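Local coordinates for pyridine nucleotide-disulfide oxidoreductase-like protein (PDB 5MQ6) that inserts one oxygen atom beside the carbonyl of ketones, with FAD as cofactor, giving esters or lactones, and is particularly active on polycyclic ketones, at residues A[91-96]-A[528-533]; A[348-351]-A[356-359]; A[147-152]-A[316-321]. All blocks are in the same frame, centred on the assembly; numbering follows the deposited sequence.

Contact 1: A[91-96]-A[528-533]; sequences LLYAVR and FFTPLS
Tyr93 makes the contact almost alone, reaching from helix 88-99 to the backbone at the end of strand 527-529. With CG anti to its own carbonyl carbon (chi1 -90°), the phenol is carried off the helix surface, spanning a CA-to-CA separation of 9.6 Å between Tyr93 and Thr530. The dense part lies around the hydroxyl, which sits against the peptide link joining Phe529 to Thr530: Tyr93 OH is 3.6 Å from Phe529 C. Despite a distance of 3.5 Å from Tyr93 OH to Thr530 N, the angle is too poor for a hydrogen bond. The hydroxyl is satisfied instead by the carbonyl O of Leu221 on the adjoining strand, so the buried polar end has a partner and the contact with 528-530 is one of packing. The methyl of Thr530, a partly exposed residue, approaches the phenol obliquely, its CG2 lying 3.7 Å from Tyr93 OH and 4.1 Å from Tyr93 CZ.

Packing is looser on the phenylalanine flank. Phe528 sets its CB toward the helix, 4.6 Å from Tyr93 OH, but its ring leads away, and Phe529 CB stays 5.1 Å from Tyr93 OH. On the solvent side of the helix, Arg96 forms a salt bridge with Asp546.

Helix 88-99 follows the Gly-rich turn of the dinucleotide-binding Rossmann fold and carries the FAD-binding Gly89 near its start. Strand 527-529 runs parallel to 218-221 in the sheet that also holds strand 78-84, which leads into that turn. Helix 541-562 lies against both partners, its Ile552 touching Tyr93 as well as Phe528, so that helix 88-99, the sheet and helix 541-562 converge on the tyrosine.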
loop_
_atom_site.group_PDB
_atom_site.type_symbol
_atom_site.label_atom_id
_atom_site.label_comp_id
_atom_site.label_asym_id
_atom_site.label_seq_id
_atom_site.Cartn_x
_atom_site.Cartn_y
_atom_site.Cartn_z
ATOM N N LEU A 91 9.767 2.618 10.842
ATOM C CA LEU A 91 10.811 3.600 11.125
ATOM C C LEU A 91 10.253 4.909 11.711
ATOM O O LEU A 91 10.832 5.436 12.652
ATOM C CB LEU A 91 11.652 3.885 9.907
ATOM C CG LEU A 91 12.576 2.759 9.435
ATOM C CD1 LEU A 91 13.008 3.118 8.032
ATOM C CD2 LEU A 91 13.744 2.637 10.407
ATOM N N LEU A 92 9.190 5.450 11.109
ATOM C CA LEU A 92 8.542 6.618 11.669
ATOM C C LEU A 92 8.085 6.413 13.089
ATOM O O LEU A 92 8.240 7.309 13.947
ATOM C CB LEU A 92 7.358 7.010 10.809
ATOM C CG LEU A 92 7.784 7.897 9.676
ATOM C CD1 LEU A 92 6.600 7.979 8.624
ATOM C CD2 LEU A 92 8.168 9.309 10.241
ATOM N N TYR A 93 7.558 5.266 13.392
ATOM C CA TYR A 93 7.164 5.023 14.808
ATOM C C TYR A 93 8.417 5.071 15.703
ATOM O O TYR A 93 8.415 5.675 16.803
ATOM C CB TYR A 93 6.597 3.601 15.002
ATOM C CG TYR A 93 5.118 3.283 14.847
ATOM C CD1 TYR A 93 4.101 4.052 15.419
ATOM C CD2 TYR A 93 4.762 2.091 14.243
ATOM C CE1 TYR A 93 2.783 3.698 15.310
ATOM C CE2 TYR A 93 3.446 1.662 14.178
ATOM C CZ TYR A 93 2.454 2.449 14.738
ATOM O OH TYR A 93 1.207 1.932 14.639
ATOM N N ALA A 94 9.486 4.423 15.238
ATOM C CA ALA A 94 10.698 4.331 16.041
ATOM C C ALA A 94 11.325 5.703 16.263
ATOM O O ALA A 94 11.652 6.099 17.430
ATOM C CB ALA A 94 11.732 3.428 15.366
ATOM N N VAL A 95 11.483 6.435 15.169
ATOM C CA VAL A 95 11.977 7.791 15.276
ATOM C C VAL A 95 11.080 8.668 16.204
ATOM O O VAL A 95 11.582 9.393 17.067
ATOM C CB VAL A 95 12.091 8.456 13.890
ATOM C CG1 VAL A 95 12.414 9.942 14.053
ATOM C CG2 VAL A 95 13.211 7.825 13.060
ATOM N N ARG A 96 9.769 8.576 16.072
ATOM C CA ARG A 96 8.894 9.391 16.848
ATOM C C ARG A 96 8.980 9.026 18.338
ATOM O O ARG A 96 8.955 9.905 19.195
ATOM C CB ARG A 96 7.427 9.301 16.373
ATOM C CG ARG A 96 6.912 10.419 15.490
ATOM C CD ARG A 96 7.396 10.371 14.087
ATOM N NE ARG A 96 7.083 11.566 13.326
ATOM C CZ ARG A 96 6.007 11.779 12.579
ATOM N NH1 ARG A 96 5.051 10.892 12.409
ATOM N NH2 ARG A 96 5.911 12.928 11.993
ATOM N N PHE A 528 -1.640 -0.582 19.131
ATOM C CA PHE A 528 -1.981 0.416 18.157
ATOM C C PHE A 528 -1.593 0.005 16.765
ATOM O O PHE A 528 -0.683 -0.775 16.615
ATOM C CB PHE A 528 -1.294 1.776 18.527
ATOM C CG PHE A 528 -1.785 2.356 19.829
ATOM C CD1 PHE A 528 -2.922 3.217 19.866
ATOM C CD2 PHE A 528 -1.118 2.107 20.989
ATOM C CE1 PHE A 528 -3.318 3.757 21.074
ATOM C CE2 PHE A 528 -1.561 2.627 22.222
ATOM C CZ PHE A 528 -2.602 3.483 22.245
ATOM N N PHE A 529 -2.252 0.571 15.763
ATOM C CA PHE A 529 -2.011 0.195 14.394
ATOM C C PHE A 529 -2.182 1.386 13.527
ATOM O O PHE A 529 -2.981 2.247 13.820
ATOM C CB PHE A 529 -2.870 -1.013 13.952
ATOM C CG PHE A 529 -4.278 -1.062 14.563
ATOM C CD1 PHE A 529 -5.337 -0.411 13.956
ATOM C CD2 PHE A 529 -4.572 -1.786 15.742
ATOM C CE1 PHE A 529 -6.644 -0.461 14.482
ATOM C CE2 PHE A 529 -5.884 -1.788 16.272
ATOM C CZ PHE A 529 -6.910 -1.118 15.658
ATOM N N THR A 530 -1.439 1.407 12.420
ATOM C CA THR A 530 -1.491 2.547 11.508
ATOM C C THR A 530 -2.895 2.591 10.957
ATOM O O THR A 530 -3.480 1.593 10.721
ATOM C CB THR A 530 -0.423 2.488 10.411
ATOM O OG1 THR A 530 -0.381 1.197 9.826
ATOM C CG2 THR A 530 0.939 2.580 10.975
ATOM N N PRO A 531 -3.470 3.751 10.850
ATOM C CA PRO A 531 -4.893 3.738 10.545
ATOM C C PRO A 531 -5.218 3.337 9.092
ATOM O O PRO A 531 -4.728 3.970 8.186
ATOM C CB PRO A 531 -5.311 5.185 10.835
ATOM C CG PRO A 531 -4.056 6.008 10.649
ATOM C CD PRO A 531 -2.903 5.112 10.921
ATOM N N LEU A 532 -6.107 2.366 8.911
ATOM C CA LEU A 532 -6.637 2.052 7.630
ATOM C C LEU A 532 -8.192 2.184 7.733
ATOM O O LEU A 532 -8.679 3.170 7.517
ATOM C CB LEU A 532 -6.122 0.638 7.167
ATOM C CG LEU A 532 -6.564 0.365 5.698
ATOM C CD1 LEU A 532 -5.648 1.210 4.816
ATOM C CD2 LEU A 532 -6.597 -1.110 5.215
ATOM N N SER A 533 -8.960 1.205 8.162
ATOM C CA SER A 533 -10.368 1.387 8.410
ATOM C C SER A 533 -10.639 2.590 9.370
ATOM O O SER A 533 -9.880 2.841 10.283
ATOM C CB SER A 533 -10.967 0.160 9.091
ATOM O OG SER A 533 -10.870 -1.001 8.352
#

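Contact 2: A[348-351]-A[356-359]; sequences QENM and WTEM
Asn350 and Thr357 join two parts of the irregular loop between helices 328-340 and 363-366, side chain to side chain. Along 348-351, Gln348 comes first and is bonded through NE2 to Ser338 OG and through OE1 to Glu345 N. Glu349 then forms a salt bridge with Arg324, and its carbonyl O is bonded by Asn335 ND2. At Asn350 the chain turns its side chain across the loop, CG anti to the backbone N (chi1 -177°). Its ND2 donates to Thr357 OG1 at 3.1 Å, an almost straight bond with an N-H...O angle of 172° and the acceptor exactly in the amide plane. The other amide atom is engaged as well: OD1 accepts from Ala353 N, and it also lies 3.4 Å from the methyl CG2 of Thr357. Met351 closes the segment, its backbone N bonded to Asn335 OD1, so one asparagine of helix 328-340 holds the backbone on both flanks of Asn350. Replacing Asn350 by an alanine would remove both amide atoms and is likely to leave Ala353 N and Thr357 OG1 without this partner, the two parts of the loop losing their cross-link.

The chemistry is a relay: the Thr357 hydroxyl accepts from Asn350 and is bonded to Asp354 O, which implies that its proton points to that carbonyl. Both ends of the carboxamide being bonded, its flip is fixed.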
loop_
_atom_site.group_PDB
_atom_site.type_symbol
_atom_site.label_atom_id
_atom_site.label_comp_id
_atom_site.label_asym_id
_atom_site.label_seq_id
_atom_site.Cartn_x
_atom_site.Cartn_y
_atom_site.Cartn_z
ATOM N N GLN A 348 -3.873 29.276 -5.286
ATOM C CA GLN A 348 -2.756 28.669 -4.530
ATOM C C GLN A 348 -1.661 28.210 -5.474
ATOM O O GLN A 348 -1.912 27.849 -6.636
ATOM C CB GLN A 348 -3.179 27.497 -3.656
ATOM C CG GLN A 348 -3.531 26.196 -4.349
ATOM C CD GLN A 348 -3.778 25.073 -3.326
ATOM O OE1 GLN A 348 -4.466 25.256 -2.311
ATOM N NE2 GLN A 348 -3.224 23.929 -3.588
ATOM N N GLU A 349 -0.441 28.237 -4.969
ATOM C CA GLU A 349 0.711 27.631 -5.669
ATOM C C GLU A 349 0.462 26.121 -5.765
ATOM O O GLU A 349 0.006 25.506 -4.795
ATOM C CB GLU A 349 1.990 27.896 -4.878
ATOM C CG GLU A 349 3.204 27.345 -5.558
ATOM C CD GLU A 349 4.461 27.482 -4.775
ATOM O OE1 GLU A 349 4.400 28.085 -3.704
ATOM O OE2 GLU A 349 5.513 26.934 -5.215
ATOM N N ASN A 350 0.662 25.559 -6.945
ATOM C CA ASN A 350 0.703 24.136 -7.129
ATOM C C ASN A 350 2.155 23.763 -6.973
ATOM O O ASN A 350 2.944 23.816 -7.895
ATOM C CB ASN A 350 0.177 23.769 -8.501
ATOM C CG ASN A 350 0.132 22.318 -8.702
ATOM O OD1 ASN A 350 0.769 21.538 -7.960
ATOM N ND2 ASN A 350 -0.540 21.923 -9.740
ATOM N N MET A 351 2.528 23.373 -5.771
ATOM C CA MET A 351 3.945 23.171 -5.498
ATOM C C MET A 351 4.519 21.992 -6.282
ATOM O O MET A 351 5.655 22.054 -6.833
ATOM C CB MET A 351 4.126 22.885 -4.025
ATOM C CG MET A 351 3.713 24.009 -3.135
ATOM S SD MET A 351 4.031 23.717 -1.356
ATOM C CE MET A 351 3.464 25.277 -0.742
ATOM N N TRP A 356 -0.403 14.059 -10.695
ATOM C CA TRP A 356 -1.348 13.854 -9.615
ATOM C C TRP A 356 -2.241 15.077 -9.368
ATOM O O TRP A 356 -3.295 14.940 -8.807
ATOM C CB TRP A 356 -0.589 13.602 -8.311
ATOM C CG TRP A 356 0.028 12.212 -8.188
ATOM C CD1 TRP A 356 1.364 11.884 -8.339
ATOM C CD2 TRP A 356 -0.637 11.012 -7.778
ATOM N NE1 TRP A 356 1.542 10.524 -8.042
ATOM C CE2 TRP A 356 0.332 9.979 -7.716
ATOM C CE3 TRP A 356 -1.955 10.704 -7.482
ATOM C CZ2 TRP A 356 0.009 8.662 -7.379
ATOM C CZ3 TRP A 356 -2.272 9.424 -7.145
ATOM C CH2 TRP A 356 -1.286 8.394 -7.092
ATOM N N THR A 357 -1.809 16.265 -9.777
ATOM C CA THR A 357 -2.548 17.505 -9.534
ATOM C C THR A 357 -3.610 17.779 -10.608
ATOM O O THR A 357 -4.242 18.843 -10.585
ATOM C CB THR A 357 -1.571 18.705 -9.370
ATOM O OG1 THR A 357 -0.890 18.978 -10.611
ATOM C CG2 THR A 357 -0.541 18.399 -8.363
ATOM N N GLU A 358 -3.821 16.824 -11.521
ATOM C CA GLU A 358 -4.726 16.953 -12.654
ATOM C C GLU A 358 -5.901 15.992 -12.623
ATOM O O GLU A 358 -6.520 15.714 -13.670
ATOM C CB GLU A 358 -3.979 16.733 -13.987
ATOM C CG GLU A 358 -3.007 17.819 -14.314
ATOM C CD GLU A 358 -2.229 17.576 -15.614
ATOM O OE1 GLU A 358 -2.336 18.390 -16.525
ATOM O OE2 GLU A 358 -1.506 16.622 -15.750
ATOM N N MET A 359 -6.186 15.465 -11.443
ATOM C CA MET A 359 -7.187 14.409 -11.287
ATOM C C MET A 359 -8.051 14.657 -10.018
ATOM O O MET A 359 -8.043 13.856 -9.055
ATOM C CB MET A 359 -6.467 13.064 -11.279
ATOM C CG MET A 359 -5.225 12.999 -10.450
ATOM S SD MET A 359 -4.580 11.282 -10.495
ATOM C CE MET A 359 -4.081 11.127 -12.187
#

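Contact 3: A[147-152]-A[316-321]; sequences GYIPKS and VEWKTK
A CH-pi contact fastens the loop that links helices 143-146 and 157-170, within the pyridine nucleotide-disulphide oxidoreductase family region, to the short helix 315-322. Ile149 supplies the aliphatic side and Trp318 the indole. Ile149 CG2 stands over the six-membered ring, 3.9 Å from its centroid and 13° off the ring normal. The rest of the side chain runs on across the same indole: CG1 lies over the face, 3.6 Å from Trp318 CE2, and CD1 continues to the five-membered ring, 3.6 Å from Trp318 NE1. At Trp318 a chi1 of -177° swings the indole clear of the backbone N and out to the loop. Within the helix, a wider pi-type turn begins at this tryptophan.

Ile149 remains exposed in spite of this cover, whereas Pro150 is buried among Met140, Leu143 and Tyr137. The side chain of Tyr148 starts off away from the helix; its hydroxyl is bonded to Glu159 and its ring is in a cation-pi contact with Arg166. The loop is also tied by polar bonds just ahead of the helix, where Thr313 OG1 bonds to Pro150 O. At the far end of the indole, the pyrrolidine of Pro150 crosses the tryptophan at about a right angle, with Pro150 CD 4.0 Å from Trp318 CH2.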
loop_
_atom_site.group_PDB
_atom_site.type_symbol
_atom_site.label_atom_id
_atom_site.label_comp_id
_atom_site.label_asym_id
_atom_site.label_seq_id
_atom_site.Cartn_x
_atom_site.Cartn_y
_atom_site.Cartn_z
ATOM N N GLY A 147 18.450 15.928 6.665
ATOM C CA GLY A 147 19.187 16.721 5.677
ATOM C C GLY A 147 19.389 16.146 4.257
ATOM O O GLY A 147 20.086 16.700 3.477
ATOM N N TYR A 148 18.737 15.068 3.895
ATOM C CA TYR A 148 18.952 14.421 2.627
ATOM C C TYR A 148 18.211 15.155 1.508
ATOM O O TYR A 148 17.089 15.659 1.709
ATOM C CB TYR A 148 18.476 12.988 2.676
ATOM C CG TYR A 148 18.744 12.268 1.384
ATOM C CD1 TYR A 148 20.064 12.059 0.945
ATOM C CD2 TYR A 148 17.708 11.835 0.576
ATOM C CE1 TYR A 148 20.334 11.416 -0.240
ATOM C CE2 TYR A 148 17.978 11.186 -0.647
ATOM C CZ TYR A 148 19.278 11.007 -1.056
ATOM O OH TYR A 148 19.544 10.393 -2.232
ATOM N N ILE A 149 18.864 15.245 0.345
ATOM C CA ILE A 149 18.305 15.933 -0.832
ATOM C C ILE A 149 18.161 14.837 -1.842
ATOM O O ILE A 149 19.164 14.352 -2.334
ATOM C CB ILE A 149 19.241 17.058 -1.390
ATOM C CG1 ILE A 149 19.421 18.124 -0.362
ATOM C CG2 ILE A 149 18.669 17.737 -2.636
ATOM C CD1 ILE A 149 20.477 19.164 -0.656
ATOM N N PRO A 150 16.920 14.429 -2.168
ATOM C CA PRO A 150 16.740 13.478 -3.205
ATOM C C PRO A 150 17.304 13.937 -4.572
ATOM O O PRO A 150 17.288 15.142 -4.856
ATOM C CB PRO A 150 15.217 13.268 -3.241
ATOM C CG PRO A 150 14.776 13.651 -1.888
ATOM C CD PRO A 150 15.629 14.861 -1.643
ATOM N N LYS A 151 17.793 12.962 -5.337
ATOM C CA LYS A 151 18.532 13.189 -6.592
ATOM C C LYS A 151 17.647 13.629 -7.757
ATOM O O LYS A 151 18.108 14.302 -8.642
ATOM C CB LYS A 151 19.273 11.939 -7.012
ATOM C CG LYS A 151 20.451 11.588 -6.094
ATOM C CD LYS A 151 20.847 10.128 -6.250
ATOM C CE LYS A 151 22.019 9.749 -5.316
ATOM N NZ LYS A 151 22.123 8.273 -5.094
ATOM N N SER A 152 16.393 13.212 -7.732
ATOM C CA SER A 152 15.399 13.429 -8.809
ATOM C C SER A 152 13.998 13.752 -8.253
ATOM O O SER A 152 13.727 13.677 -6.994
ATOM C CB SER A 152 15.314 12.195 -9.664
ATOM O OG SER A 152 16.598 11.881 -10.199
ATOM N N VAL A 316 19.026 25.139 -7.010
ATOM C CA VAL A 316 18.414 26.465 -6.763
ATOM C C VAL A 316 16.924 26.315 -6.438
ATOM O O VAL A 316 16.363 27.016 -5.573
ATOM C CB VAL A 316 18.714 27.571 -7.860
ATOM C CG1 VAL A 316 19.642 27.089 -9.008
ATOM C CG2 VAL A 316 17.432 28.251 -8.371
ATOM N N GLU A 317 16.283 25.420 -7.156
ATOM C CA GLU A 317 14.883 25.140 -6.903
ATOM C C GLU A 317 14.732 24.541 -5.456
ATOM O O GLU A 317 13.917 25.030 -4.596
ATOM C CB GLU A 317 14.365 24.204 -7.989
ATOM C CG GLU A 317 12.890 24.288 -8.256
ATOM C CD GLU A 317 12.311 22.912 -8.505
ATOM O OE1 GLU A 317 13.122 21.955 -8.719
ATOM O OE2 GLU A 317 11.052 22.785 -8.461
ATOM N N TRP A 318 15.562 23.543 -5.172
ATOM C CA TRP A 318 15.695 23.022 -3.793
ATOM C C TRP A 318 15.612 24.056 -2.634
ATOM O O TRP A 318 14.769 23.981 -1.780
ATOM C CB TRP A 318 16.991 22.193 -3.680
ATOM C CG TRP A 318 17.086 21.609 -2.320
ATOM C CD1 TRP A 318 17.869 22.025 -1.296
ATOM C CD2 TRP A 318 16.268 20.553 -1.815
ATOM N NE1 TRP A 318 17.584 21.299 -0.169
ATOM C CE2 TRP A 318 16.617 20.374 -0.470
ATOM C CE3 TRP A 318 15.258 19.760 -2.373
ATOM C CZ2 TRP A 318 16.023 19.408 0.313
ATOM C CZ3 TRP A 318 14.685 18.783 -1.601
ATOM C CH2 TRP A 318 15.061 18.612 -0.281
ATOM N N LYS A 319 16.466 25.056 -2.609
ATOM C CA LYS A 319 16.538 25.951 -1.433
ATOM C C LYS A 319 15.481 27.032 -1.496
ATOM O O LYS A 319 15.101 27.623 -0.474
ATOM C CB LYS A 319 17.943 26.591 -1.233
ATOM C CG LYS A 319 18.977 26.346 -2.326
ATOM C CD LYS A 319 20.445 26.335 -1.866
ATOM C CE LYS A 319 21.325 25.587 -2.894
ATOM N NZ LYS A 319 22.806 25.630 -2.706
ATOM N N THR A 320 14.994 27.270 -2.705
ATOM C CA THR A 320 14.035 28.309 -2.999
ATOM C C THR A 320 12.608 27.838 -2.890
ATOM O O THR A 320 11.744 28.542 -2.342
ATOM C CB THR A 320 14.299 28.746 -4.443
ATOM O OG1 THR A 320 15.580 29.335 -4.438
ATOM C CG2 THR A 320 13.395 29.769 -4.929
ATOM N N LYS A 321 12.352 26.681 -3.489
ATOM C CA LYS A 321 10.987 26.225 -3.773
ATOM C C LYS A 321 10.568 24.901 -3.122
ATOM O O LYS A 321 9.389 24.518 -3.228
ATOM C CB LYS A 321 10.850 26.123 -5.293
ATOM C CG LYS A 321 10.664 27.490 -5.975
ATOM C CD LYS A 321 11.277 27.522 -7.378
ATOM C CE LYS A 321 10.573 26.603 -8.377
ATOM N NZ LYS A 321 9.184 27.047 -8.722
#

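Contacts 2 and 3 are neighbours, their nearest atoms about 5 Å apart and their centres 19 Å, and Arg324 connects their surroundings: it forms the salt bridge with Glu349 and hydrogen-bonds to Lys321 O. Contact 1 lies apart, with its centre 27 Å from each of the others, although both fall within the stretch of chain that it spans. The three differ in their distance from the flavin. The side chain of Thr530 is about 5 Å from FAD, against about 13 Å for Pro150 and 14 Å for Thr357. Contact 2 nevertheless borders the cofactor shell, since Trp356 NE1 bonds to the carbonyl of FAD-binding Asp133.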